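Local coordinates for protein catalase (Corynebacterium glutamicum, PDB 4B7H) that probably breaks hydrogen peroxide down to water and oxygen at a buried haem, as a tetrameric, NADPH-binding catalase, and is inhibited by nitric oxide, at residues Pro145-Met153 / Ser340-Arg348; Phe209-Ile217 / Pro223-Lys231. All coordinates share one frame; numbering follows the deposited sequence.

Interaction 1: residues Pro145-Met153 / Ser340-Arg348. With HEM (protoporphyrin IX containing Fe), chain E.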
loop_
_atom_site.group_PDB
_atom_site.type_symbol
_atom_site.label_atom_id
_atom_site.label_comp_id
_atom_site.label_asym_id
_atom_site.label_seq_id
_atom_site.Cartn_x
_atom_site.Cartn_y
_atom_site.Cartn_z
ATOM N N PRO A 145 31.482 -17.822 -4.340
ATOM C CA PRO A 145 30.986 -19.060 -4.947
ATOM C C PRO A 145 30.107 -19.868 -3.988
ATOM O O PRO A 145 29.548 -20.890 -4.388
ATOM C CB PRO A 145 32.280 -19.833 -5.241
ATOM C CG PRO A 145 33.180 -19.411 -4.112
ATOM C CD PRO A 145 32.913 -17.925 -4.002
ATOM N N THR A 146 29.977 -19.409 -2.746
ATOM C CA THR A 146 29.255 -20.154 -1.721
ATOM C C THR A 146 28.393 -19.197 -0.882
ATOM O O THR A 146 28.231 -18.037 -1.250
ATOM C CB THR A 146 30.254 -21.000 -0.868
ATOM O OG1 THR A 146 29.545 -21.865 0.021
ATOM C CG2 THR A 146 31.216 -20.106 -0.085
ATOM N N PHE A 147 27.816 -19.675 0.217
ATOM C CA PHE A 147 27.011 -18.807 1.080
ATOM C C PHE A 147 26.927 -19.414 2.475
ATOM O O PHE A 147 27.431 -20.516 2.703
ATOM C CB PHE A 147 25.618 -18.599 0.489
ATOM C CG PHE A 147 24.911 -17.353 0.984
ATOM C CD1 PHE A 147 25.403 -16.094 0.672
ATOM C CD2 PHE A 147 23.732 -17.448 1.713
ATOM C CE1 PHE A 147 24.746 -14.935 1.106
ATOM C CE2 PHE A 147 23.069 -16.299 2.151
ATOM C CZ PHE A 147 23.574 -15.043 1.836
ATOM N N PHE A 148 26.268 -18.696 3.384
ATOM C CA PHE A 148 26.309 -18.989 4.813
ATOM C C PHE A 148 25.449 -20.167 5.260
ATOM O O PHE A 148 25.633 -20.667 6.374
ATOM C CB PHE A 148 25.824 -17.775 5.615
ATOM C CG PHE A 148 26.602 -16.505 5.371
ATOM C CD1 PHE A 148 27.705 -16.187 6.158
ATOM C CD2 PHE A 148 26.192 -15.599 4.394
ATOM C CE1 PHE A 148 28.407 -14.995 5.955
ATOM C CE2 PHE A 148 26.890 -14.404 4.188
ATOM C CZ PHE A 148 27.991 -14.107 4.974
ATOM N N LEU A 149 24.481 -20.572 4.435
ATOM C CA LEU A 149 23.445 -21.508 4.888
ATOM C C LEU A 149 23.067 -22.479 3.793
ATOM O O LEU A 149 23.342 -22.224 2.618
ATOM C CB LEU A 149 22.183 -20.755 5.315
ATOM C CG LEU A 149 22.290 -19.693 6.408
ATOM C CD1 LEU A 149 21.026 -18.849 6.418
ATOM C CD2 LEU A 149 22.549 -20.331 7.779
ATOM N N ARG A 150 22.433 -23.589 4.177
ATOM C CA ARG A 150 21.953 -24.573 3.204
ATOM C C ARG A 150 20.449 -24.818 3.296
ATOM O O ARG A 150 19.918 -25.755 2.685
ATOM C CB ARG A 150 22.734 -25.897 3.318
ATOM C CG ARG A 150 22.590 -26.623 4.655
ATOM C CD ARG A 150 23.457 -27.888 4.701
ATOM N NE ARG A 150 24.887 -27.568 4.696
ATOM C CZ ARG A 150 25.697 -27.615 5.755
ATOM N NH1 ARG A 150 25.242 -27.984 6.952
ATOM N NH2 ARG A 150 26.979 -27.299 5.608
ATOM N N ASP A 151 19.745 -23.968 4.034
ATOM C CA ASP A 151 18.299 -24.107 4.103
ATOM C C ASP A 151 17.663 -22.738 4.270
ATOM O O ASP A 151 18.040 -21.970 5.159
ATOM C CB ASP A 151 17.923 -25.043 5.257
ATOM C CG ASP A 151 16.544 -25.644 5.103
ATOM O OD1 ASP A 151 15.601 -24.870 4.842
ATOM O OD2 ASP A 151 16.398 -26.885 5.250
ATOM N N GLY A 152 16.699 -22.431 3.403
ATOM C CA GLY A 152 16.037 -21.140 3.422
ATOM C C GLY A 152 15.298 -20.838 4.708
ATOM O O GLY A 152 15.063 -19.672 5.028
ATOM N N MET A 153 14.932 -21.879 5.453
ATOM C CA MET A 153 14.279 -21.690 6.742
ATOM C C MET A 153 15.130 -20.804 7.666
ATOM O O MET A 153 14.593 -20.083 8.508
ATOM C CB MET A 153 14.028 -23.046 7.407
ATOM C CG MET A 153 13.280 -22.956 8.737
ATOM S SD MET A 153 11.625 -22.252 8.586
ATOM C CE MET A 153 10.717 -23.714 8.079
ATOM N N SER A 340 17.725 -26.981 -9.120
ATOM C CA SER A 340 18.389 -28.144 -8.527
ATOM C C SER A 340 17.804 -28.313 -7.130
ATOM O O SER A 340 17.096 -27.420 -6.659
ATOM C CB SER A 340 19.902 -27.912 -8.435
ATOM O OG SER A 340 20.217 -27.002 -7.391
ATOM N N PRO A 341 18.089 -29.447 -6.461
ATOM C CA PRO A 341 17.628 -29.636 -5.074
ATOM C C PRO A 341 18.521 -28.955 -4.043
ATOM O O PRO A 341 18.904 -29.557 -3.034
ATOM C CB PRO A 341 17.656 -31.158 -4.878
ATOM C CG PRO A 341 18.477 -31.705 -5.974
ATOM C CD PRO A 341 18.555 -30.699 -7.083
ATOM N N ASP A 342 18.880 -27.714 -4.338
ATOM C CA ASP A 342 19.494 -26.800 -3.388
ATOM C C ASP A 342 18.334 -26.072 -2.695
ATOM O O ASP A 342 17.603 -25.305 -3.331
ATOM C CB ASP A 342 20.406 -25.840 -4.166
ATOM C CG ASP A 342 21.029 -24.762 -3.305
ATOM O OD1 ASP A 342 20.430 -24.336 -2.291
ATOM O OD2 ASP A 342 22.130 -24.307 -3.674
ATOM N N ARG A 343 18.151 -26.324 -1.398
ATOM C CA ARG A 343 16.988 -25.795 -0.686
ATOM C C ARG A 343 17.016 -24.274 -0.569
ATOM O O ARG A 343 15.959 -23.636 -0.481
ATOM C CB ARG A 343 16.852 -26.432 0.700
ATOM C CG ARG A 343 16.702 -27.938 0.663
ATOM C CD ARG A 343 16.637 -28.509 2.055
ATOM N NE ARG A 343 16.784 -29.954 2.007
ATOM C CZ ARG A 343 16.944 -30.708 3.087
ATOM N NH1 ARG A 343 16.963 -30.135 4.283
ATOM N NH2 ARG A 343 17.094 -32.022 2.969
ATOM N N MET A 344 18.212 -23.690 -0.545
ATOM C CA MET A 344 18.324 -22.234 -0.533
ATOM C C MET A 344 17.763 -21.681 -1.835
ATOM O O MET A 344 16.919 -20.777 -1.829
ATOM C CB MET A 344 19.779 -21.809 -0.337
ATOM C CG MET A 344 20.331 -22.145 1.049
ATOM S SD MET A 344 19.822 -20.983 2.321
ATOM C CE MET A 344 20.926 -19.634 1.920
ATOM N N LEU A 345 18.215 -22.243 -2.953
ATOM C CA LEU A 345 17.721 -21.838 -4.261
ATOM C C LEU A 345 16.201 -21.974 -4.337
ATOM O O LEU A 345 15.511 -21.062 -4.803
ATOM C CB LEU A 345 18.389 -22.655 -5.366
ATOM C CG LEU A 345 17.863 -22.422 -6.784
ATOM C CD1 LEU A 345 17.973 -20.938 -7.189
ATOM C CD2 LEU A 345 18.599 -23.356 -7.755
ATOM N N GLN A 346 15.665 -23.090 -3.851
ATOM C CA GLN A 346 14.229 -23.321 -3.967
ATOM C C GLN A 346 13.418 -22.300 -3.163
ATOM O O GLN A 346 12.367 -21.847 -3.609
ATOM C CB GLN A 346 13.883 -24.777 -3.631
ATOM C CG GLN A 346 14.571 -25.732 -4.601
ATOM C CD GLN A 346 13.815 -27.018 -4.863
ATOM O OE1 GLN A 346 12.709 -27.239 -4.354
ATOM N NE2 GLN A 346 14.414 -27.883 -5.680
ATOM N N ALA A 347 13.915 -21.911 -1.994
ATOM C CA ALA A 347 13.280 -20.835 -1.238
ATOM C C ALA A 347 13.368 -19.495 -1.980
ATOM O O ALA A 347 12.392 -18.739 -2.022
ATOM C CB ALA A 347 13.892 -20.722 0.155
ATOM N N ARG A 348 14.529 -19.197 -2.568
ATOM C CA ARG A 348 14.697 -17.972 -3.344
ATOM C C ARG A 348 13.707 -17.869 -4.502
ATOM O O ARG A 348 13.213 -16.783 -4.800
ATOM C CB ARG A 348 16.117 -17.868 -3.888
ATOM C CG ARG A 348 17.177 -17.726 -2.820
ATOM C CD ARG A 348 18.555 -17.638 -3.453
ATOM N NE ARG A 348 18.759 -16.343 -4.095
ATOM C CZ ARG A 348 19.519 -16.138 -5.171
ATOM N NH1 ARG A 348 20.151 -17.151 -5.758
ATOM N NH2 ARG A 348 19.635 -14.912 -5.673
HETATM C CHA HEM E . 18.164 -9.716 -2.590
HETATM C CHB HEM E . 15.871 -13.499 -0.601
HETATM C CHC HEM E . 20.049 -15.945 -0.609
HETATM C CHD HEM E . 21.722 -12.810 -3.858
HETATM C C1A HEM E . 17.189 -10.513 -2.041
HETATM C C2A HEM E . 15.794 -10.153 -1.871
HETATM C C3A HEM E . 15.169 -11.213 -1.337
HETATM C C4A HEM E . 16.139 -12.263 -1.142
HETATM C CMA HEM E . 13.689 -11.361 -0.971
HETATM C CAA HEM E . 15.176 -8.793 -2.267
HETATM C CBA HEM E . 14.747 -8.842 -3.726
HETATM C CGA HEM E . 13.962 -7.626 -4.145
HETATM O O1A HEM E . 14.160 -7.188 -5.306
HETATM O O2A HEM E . 13.142 -7.091 -3.354
HETATM C C1B HEM E . 16.801 -14.493 -0.398
HETATM C C2B HEM E . 16.564 -15.760 0.257
HETATM C C3B HEM E . 17.738 -16.425 0.273
HETATM C C4B HEM E . 18.725 -15.603 -0.393
HETATM C CMB HEM E . 15.199 -16.189 0.832
HETATM C CAB HEM E . 18.077 -17.825 0.818
HETATM C CBB HEM E . 17.170 -18.798 0.896
HETATM C C1C HEM E . 20.811 -15.405 -1.630
HETATM C C2C HEM E . 21.907 -16.037 -2.351
HETATM C C3C HEM E . 22.360 -15.147 -3.252
HETATM C C4C HEM E . 21.550 -13.953 -3.133
HETATM C CMC HEM E . 22.437 -17.466 -2.079
HETATM C CAC HEM E . 23.469 -15.288 -4.322
HETATM C CBC HEM E . 23.797 -16.468 -4.875
HETATM C C1D HEM E . 20.962 -11.679 -3.750
HETATM C C2D HEM E . 21.256 -10.475 -4.458
HETATM C C3D HEM E . 20.167 -9.510 -4.078
HETATM C C4D HEM E . 19.298 -10.220 -3.180
HETATM C CMD HEM E . 22.436 -10.216 -5.392
HETATM C CAD HEM E . 20.034 -8.087 -4.601
HETATM C CBD HEM E . 19.465 -8.147 -6.017
HETATM C CGD HEM E . 19.455 -6.730 -6.509
HETATM O O1D HEM E . 18.357 -6.165 -6.740
HETATM O O2D HEM E . 20.560 -6.146 -6.649
HETATM N NA HEM E . 17.371 -11.813 -1.594
HETATM N NB HEM E . 18.123 -14.422 -0.781
HETATM N NC HEM E . 20.616 -14.132 -2.140
HETATM N ND HEM E . 19.806 -11.500 -2.995
HETATM FE FE HEM E . 19.012 -12.945 -1.841
HETATM O O HOH W 1 14.527 -23.705 1.981
#
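The haem pocket of this catalase is walled in part where the loop 145-153 meets the first turn of helix 343-359, and Met344 is the residue that fills the joint. Two bends (chi2 -79°, chi3 -77°) fold its chain so that CG and SD lie along the backbone of 149-152 and CE ends at Phe147. CG lies 3.4 Å from Leu149 O, SD rests against the backbone of Asp151 and Gly152, and the terminal methyl CE comes 3.6 Å from Phe147 CD2, at the rim of that ring and near its plane. The ring itself is sandwiched: Phe148 CD2 stands over the centre of one face, and the haem methyl CMC sits off-centre on the other. Met344 CE also touches the haem vinyl at CAB.

Beyond the sulfur, the chains draw together at Gly152, whose CA is 3.9 Å from Ala347 CB, with the end of the same vinyl, CBB, beside both atoms. One water bridges the two backbones, accepting from Gly152 N at 2.9 Å and donating to Arg343 O at 2.8 Å.

The polar margin is looser. Arg343 stretches out until Asp151 OD2 lies at the edge of its guanidinium, near its plane, a salt bridge whose NH1-OD2 hydrogen bond is weak at 3.4 Å. Each has a stronger partner: Arg343 NH1 binds Ala442 O, and Asp151 OD1 meets Ser36 OG of a second subunit.

On the helix, Asp342 is the N-cap, its OD1 taking Leu345 N at 3.1 Å. Further along, Arg348 lays its guanidinium over a haem pyrrole at C3C. Met344 CG packs against Leu149 O, a buried carbonyl without a polar partner, and the joint is mostly apolar, built from thioether and methyl packing.

Interaction 2: residues Phe209-Ile217 / Pro223-Lys231. With HEM (protoporphyrin IX containing Fe), chain E.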
loop_
_atom_site.group_PDB
_atom_site.type_symbol
_atom_site.label_atom_id
_atom_site.label_comp_id
_atom_site.label_asym_id
_atom_site.label_seq_id
_atom_site.Cartn_x
_atom_site.Cartn_y
_atom_site.Cartn_z
ATOM N N PHE A 209 29.469 -14.865 -9.151
ATOM C CA PHE A 209 29.169 -16.297 -9.197
ATOM C C PHE A 209 27.672 -16.498 -9.095
ATOM O O PHE A 209 27.002 -15.728 -8.407
ATOM C CB PHE A 209 29.796 -17.030 -8.009
ATOM C CG PHE A 209 31.278 -16.822 -7.865
ATOM C CD1 PHE A 209 31.764 -15.730 -7.164
ATOM C CD2 PHE A 209 32.188 -17.729 -8.401
ATOM C CE1 PHE A 209 33.129 -15.525 -7.003
ATOM C CE2 PHE A 209 33.558 -17.538 -8.245
ATOM C CZ PHE A 209 34.031 -16.430 -7.551
ATOM N N GLY A 210 27.139 -17.532 -9.741
ATOM C CA GLY A 210 25.758 -17.911 -9.502
ATOM C C GLY A 210 25.603 -18.572 -8.141
ATOM O O GLY A 210 24.503 -18.627 -7.582
ATOM N N SER A 211 26.723 -19.083 -7.629
ATOM C CA SER A 211 26.839 -19.796 -6.346
ATOM C C SER A 211 26.146 -21.164 -6.343
ATOM O O SER A 211 26.811 -22.193 -6.156
ATOM C CB SER A 211 26.388 -18.950 -5.145
ATOM O OG SER A 211 26.943 -17.644 -5.171
ATOM N N HIS A 212 24.827 -21.184 -6.544
ATOM C CA HIS A 212 24.086 -22.450 -6.587
ATOM C C HIS A 212 24.448 -23.297 -7.792
ATOM O O HIS A 212 24.826 -22.787 -8.844
ATOM C CB HIS A 212 22.574 -22.233 -6.727
ATOM C CG HIS A 212 21.976 -21.292 -5.734
ATOM N ND1 HIS A 212 21.727 -21.647 -4.427
ATOM C CD2 HIS A 212 21.540 -20.016 -5.865
ATOM C CE1 HIS A 212 21.174 -20.629 -3.791
ATOM N NE2 HIS A 212 21.046 -19.626 -4.644
ATOM N N THR A 213 24.254 -24.598 -7.642
ATOM C CA THR A 213 24.142 -25.489 -8.780
ATOM C C THR A 213 22.820 -25.230 -9.503
ATOM O O THR A 213 21.742 -25.234 -8.890
ATOM C CB THR A 213 24.209 -26.920 -8.281
ATOM O OG1 THR A 213 25.493 -27.108 -7.672
ATOM C CG2 THR A 213 24.016 -27.923 -9.419
ATOM N N PHE A 214 22.917 -24.980 -10.804
ATOM C CA PHE A 214 21.759 -24.915 -11.679
ATOM C C PHE A 214 21.802 -26.083 -12.651
ATOM O O PHE A 214 22.718 -26.921 -12.605
ATOM C CB PHE A 214 21.757 -23.593 -12.443
ATOM C CG PHE A 214 21.527 -22.404 -11.559
ATOM C CD1 PHE A 214 20.237 -22.029 -11.206
ATOM C CD2 PHE A 214 22.601 -21.683 -11.055
ATOM C CE1 PHE A 214 20.016 -20.947 -10.366
ATOM C CE2 PHE A 214 22.396 -20.598 -10.222
ATOM C CZ PHE A 214 21.099 -20.226 -9.879
ATOM N N GLN A 215 20.820 -26.148 -13.542
ATOM C CA GLN A 215 20.816 -27.197 -14.552
ATOM C C GLN A 215 20.776 -26.581 -15.948
ATOM O O GLN A 215 20.144 -25.549 -16.162
ATOM C CB GLN A 215 19.636 -28.150 -14.342
ATOM C CG GLN A 215 19.779 -29.471 -15.085
ATOM C CD GLN A 215 18.650 -30.421 -14.767
ATOM O OE1 GLN A 215 17.554 -30.309 -15.316
ATOM N NE2 GLN A 215 18.898 -31.348 -13.853
ATOM N N TRP A 216 21.491 -27.201 -16.881
ATOM C CA TRP A 216 21.401 -26.866 -18.293
ATOM C C TRP A 216 20.794 -28.069 -18.993
ATOM O O TRP A 216 21.137 -29.219 -18.681
ATOM C CB TRP A 216 22.785 -26.576 -18.875
ATOM C CG TRP A 216 23.224 -25.143 -18.795
ATOM C CD1 TRP A 216 22.569 -24.110 -18.188
ATOM C CD2 TRP A 216 24.420 -24.585 -19.357
ATOM N NE1 TRP A 216 23.286 -22.943 -18.338
ATOM C CE2 TRP A 216 24.424 -23.208 -19.056
ATOM C CE3 TRP A 216 25.488 -25.120 -20.093
ATOM C CZ2 TRP A 216 25.456 -22.357 -19.463
ATOM C CZ3 TRP A 216 26.511 -24.281 -20.495
ATOM C CH2 TRP A 216 26.491 -22.913 -20.180
ATOM N N ILE A 217 19.873 -27.813 -19.913
ATOM C CA ILE A 217 19.266 -28.886 -20.692
ATOM C C ILE A 217 19.420 -28.553 -22.173
ATOM O O ILE A 217 19.133 -27.423 -22.599
ATOM C CB ILE A 217 17.774 -29.068 -20.336
ATOM C CG1 ILE A 217 17.590 -29.275 -18.828
ATOM C CG2 ILE A 217 17.180 -30.237 -21.086
ATOM C CD1 ILE A 217 16.163 -29.620 -18.430
ATOM N N PRO A 223 20.141 -33.366 -19.430
ATOM C CA PRO A 223 20.568 -32.383 -18.429
ATOM C C PRO A 223 22.023 -32.558 -17.990
ATOM O O PRO A 223 22.539 -33.676 -17.969
ATOM C CB PRO A 223 19.652 -32.708 -17.252
ATOM C CG PRO A 223 19.522 -34.214 -17.320
ATOM C CD PRO A 223 19.527 -34.553 -18.804
ATOM N N VAL A 224 22.671 -31.444 -17.655
ATOM C CA VAL A 224 23.923 -31.448 -16.910
ATOM C C VAL A 224 23.790 -30.432 -15.776
ATOM O O VAL A 224 23.008 -29.480 -15.870
ATOM C CB VAL A 224 25.136 -31.072 -17.791
ATOM C CG1 VAL A 224 25.454 -32.176 -18.774
ATOM C CG2 VAL A 224 24.896 -29.747 -18.513
ATOM N N TRP A 225 24.538 -30.631 -14.695
ATOM C CA TRP A 225 24.556 -29.650 -13.616
ATOM C C TRP A 225 25.616 -28.590 -13.909
ATOM O O TRP A 225 26.691 -28.913 -14.425
ATOM C CB TRP A 225 24.830 -30.329 -12.277
ATOM C CG TRP A 225 23.823 -31.394 -11.897
ATOM C CD1 TRP A 225 24.048 -32.747 -11.809
ATOM C CD2 TRP A 225 22.441 -31.196 -11.551
ATOM N NE1 TRP A 225 22.895 -33.394 -11.426
ATOM C CE2 TRP A 225 21.894 -32.466 -11.266
ATOM C CE3 TRP A 225 21.611 -30.066 -11.460
ATOM C CZ2 TRP A 225 20.560 -32.636 -10.885
ATOM C CZ3 TRP A 225 20.291 -30.240 -11.081
ATOM C CH2 TRP A 225 19.778 -31.512 -10.796
ATOM N N VAL A 226 25.326 -27.325 -13.603
ATOM C CA VAL A 226 26.288 -26.263 -13.880
ATOM C C VAL A 226 26.430 -25.267 -12.730
ATOM O O VAL A 226 25.513 -25.098 -11.923
ATOM C CB VAL A 226 25.922 -25.466 -15.166
ATOM C CG1 VAL A 226 25.841 -26.383 -16.381
ATOM C CG2 VAL A 226 24.613 -24.689 -14.978
ATOM N N LYS A 227 27.597 -24.630 -12.660
ATOM C CA LYS A 227 27.815 -23.455 -11.820
ATOM C C LYS A 227 28.407 -22.336 -12.668
ATOM O O LYS A 227 29.320 -22.558 -13.469
ATOM C CB LYS A 227 28.739 -23.753 -10.635
ATOM C CG LYS A 227 28.103 -24.609 -9.543
ATOM C CD LYS A 227 29.025 -24.731 -8.334
ATOM C CE LYS A 227 28.430 -25.629 -7.247
ATOM N NZ LYS A 227 27.241 -25.036 -6.546
ATOM N N TYR A 228 27.882 -21.131 -12.485
ATOM C CA TYR A 228 28.347 -19.962 -13.215
ATOM C C TYR A 228 29.462 -19.227 -12.494
ATOM O O TYR A 228 29.375 -18.991 -11.283
ATOM C CB TYR A 228 27.206 -18.978 -13.390
ATOM C CG TYR A 228 26.085 -19.424 -14.288
ATOM C CD1 TYR A 228 26.228 -19.392 -15.672
ATOM C CD2 TYR A 228 24.865 -19.830 -13.758
ATOM C CE1 TYR A 228 25.192 -19.773 -16.503
ATOM C CE2 TYR A 228 23.821 -20.213 -14.579
ATOM C CZ TYR A 228 23.989 -20.179 -15.952
ATOM O OH TYR A 228 22.947 -20.546 -16.772
ATOM N N HIS A 229 30.469 -18.829 -13.255
ATOM C CA HIS A 229 31.574 -18.020 -12.788
ATOM C C HIS A 229 31.787 -16.850 -13.713
ATOM O O HIS A 229 31.908 -17.020 -14.895
ATOM C CB HIS A 229 32.883 -18.887 -12.718
ATOM C CG HIS A 229 32.842 -20.017 -11.724
ATOM N ND1 HIS A 229 33.603 -20.056 -10.654
ATOM C CD2 HIS A 229 32.127 -21.165 -11.741
ATOM C CE1 HIS A 229 33.353 -21.153 -10.006
ATOM N NE2 HIS A 229 32.459 -21.841 -10.684
ATOM N N PHE A 230 31.790 -15.648 -13.161
ATOM C CA PHE A 230 32.005 -14.434 -13.931
ATOM C C PHE A 230 33.352 -13.859 -13.508
ATOM O O PHE A 230 33.487 -13.308 -12.407
ATOM C CB PHE A 230 30.853 -13.448 -13.697
ATOM C CG PHE A 230 29.489 -14.063 -13.900
ATOM C CD1 PHE A 230 29.110 -14.544 -15.147
ATOM C CD2 PHE A 230 28.597 -14.175 -12.846
ATOM C CE1 PHE A 230 27.860 -15.121 -15.339
ATOM C CE2 PHE A 230 27.346 -14.749 -13.033
ATOM C CZ PHE A 230 26.980 -15.226 -14.276
ATOM N N LYS A 231 34.361 -14.028 -14.363
ATOM C CA LYS A 231 35.740 -13.761 -13.966
ATOM C C LYS A 231 36.160 -12.361 -14.405
ATOM O O LYS A 231 36.206 -12.056 -15.603
ATOM C CB LYS A 231 36.691 -14.833 -14.523
ATOM C CG LYS A 231 36.289 -16.275 -14.175
ATOM C CD LYS A 231 36.301 -16.548 -12.677
ATOM C CE LYS A 231 37.713 -16.503 -12.104
ATOM N NZ LYS A 231 37.730 -16.914 -10.661
HETATM C CHA HEM E . 18.164 -9.716 -2.590
HETATM C CHB HEM E . 15.871 -13.499 -0.601
HETATM C CHC HEM E . 20.049 -15.945 -0.609
HETATM C CHD HEM E . 21.722 -12.810 -3.858
HETATM C C1A HEM E . 17.189 -10.513 -2.041
HETATM C C2A HEM E . 15.794 -10.153 -1.871
HETATM C C3A HEM E . 15.169 -11.213 -1.337
HETATM C C4A HEM E . 16.139 -12.263 -1.142
HETATM C CMA HEM E . 13.689 -11.361 -0.971
HETATM C CAA HEM E . 15.176 -8.793 -2.267
HETATM C CBA HEM E . 14.747 -8.842 -3.726
HETATM C CGA HEM E . 13.962 -7.626 -4.145
HETATM O O1A HEM E . 14.160 -7.188 -5.306
HETATM O O2A HEM E . 13.142 -7.091 -3.354
HETATM C C1B HEM E . 16.801 -14.493 -0.398
HETATM C C2B HEM E . 16.564 -15.760 0.257
HETATM C C3B HEM E . 17.738 -16.425 0.273
HETATM C C4B HEM E . 18.725 -15.603 -0.393
HETATM C CMB HEM E . 15.199 -16.189 0.832
HETATM C CAB HEM E . 18.077 -17.825 0.818
HETATM C CBB HEM E . 17.170 -18.798 0.896
HETATM C C1C HEM E . 20.811 -15.405 -1.630
HETATM C C2C HEM E . 21.907 -16.037 -2.351
HETATM C C3C HEM E . 22.360 -15.147 -3.252
HETATM C C4C HEM E . 21.550 -13.953 -3.133
HETATM C CMC HEM E . 22.437 -17.466 -2.079
HETATM C CAC HEM E . 23.469 -15.288 -4.322
HETATM C CBC HEM E . 23.797 -16.468 -4.875
HETATM C C1D HEM E . 20.962 -11.679 -3.750
HETATM C C2D HEM E . 21.256 -10.475 -4.458
HETATM C C3D HEM E . 20.167 -9.510 -4.078
HETATM C C4D HEM E . 19.298 -10.220 -3.180
HETATM C CMD HEM E . 22.436 -10.216 -5.392
HETATM C CAD HEM E . 20.034 -8.087 -4.601
HETATM C CBD HEM E . 19.465 -8.147 -6.017
HETATM C CGD HEM E . 19.455 -6.730 -6.509
HETATM O O1D HEM E . 18.357 -6.165 -6.740
HETATM O O2D HEM E . 20.560 -6.146 -6.649
HETATM N NA HEM E . 17.371 -11.813 -1.594
HETATM N NB HEM E . 18.123 -14.422 -0.781
HETATM N NC HEM E . 20.616 -14.132 -2.140
HETATM N ND HEM E . 19.806 -11.500 -2.995
HETATM FE FE HEM E . 19.012 -12.945 -1.841
HETATM O O HOH W 2 28.884 -20.433 -8.961
HETATM O O HOH W 3 26.360 -20.958 -10.142
#
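Lys227 NZ is gripped by two oxygens of the facing segment, Ser211 O and Thr213 OG1, each at 2.9 Å. The chain runs extended and turns only at its last torsion (chi4 -70°), which brings the ammonium back over the bend at 211-213; Ser211 O receives it in the carbonyl plane. Thr213 OG1, accepting from the lysine, in turn donates to Pro290 O, and Trp297 adds a cation-pi contact to the lysine.

Past this bend the backbones pair regularly. Phe214 and Val226 exchange two hydrogen bonds, as do Trp216 and Val224, while Gln215 and Trp225 form the non-hydrogen-bonded pair between them. Across that pair Gln215 NE2 stands over the Trp225 face near its rim, 3.2 Å from CH2, the amide tilted 47°; Gln215 OE1 accepts from Val430 N.

Phe214 and Trp216 point to the opposite face, where the Tyr228 ring joins them in an aromatic cluster. Val226 presses both methyls on the Trp216 indole, CG2 making a CH-pi contact 4.0 Å from the centroid of the five-membered ring. Trp216 NE1 donates to Tyr228 OH at 2.9 Å, nearly within the indole plane, and that hydroxyl also pairs with Tyr137 OH.

Toward the haem the strands part. A water bridges His212 O and Tyr228 N, and Gly210 N bonds Tyr228 O at 3.1 Å. Ser211 OG, hydrogen-bonded to Thr144 O, approaches the haem vinyl CBC at 3.4 Å. The 214-217 / 223-232 hairpin of the catalase beta-barrel, with a second short ladder at Phe209-His229 across loop 210-213, thus touches haem at that loop and NADPH at the neighbouring His229.

The centres of interactions 1 and 2 are 14 Å apart, and both touch the same haem. Along the chain, loop 145-153 comes first, the hairpin 209-217 / 223-231 follows, and 340-348 comes last, so the whole of interaction 2 falls within the span that interaction 1 bridges. They meet directly at His212, whose ND1 is 2.8 Å from Asp342 OD2 while NE2 is hydrogen-bonded to Arg348 NH1. Ser340 OG probably also bonds Thr213 O at 2.8 Å. The first turns of helix 343-359 and the residues before it are thus tied to the loop leading into strand 214-217, and all these elements line the haem pocket, with Pro145 and His229 contributing to the NADPH site.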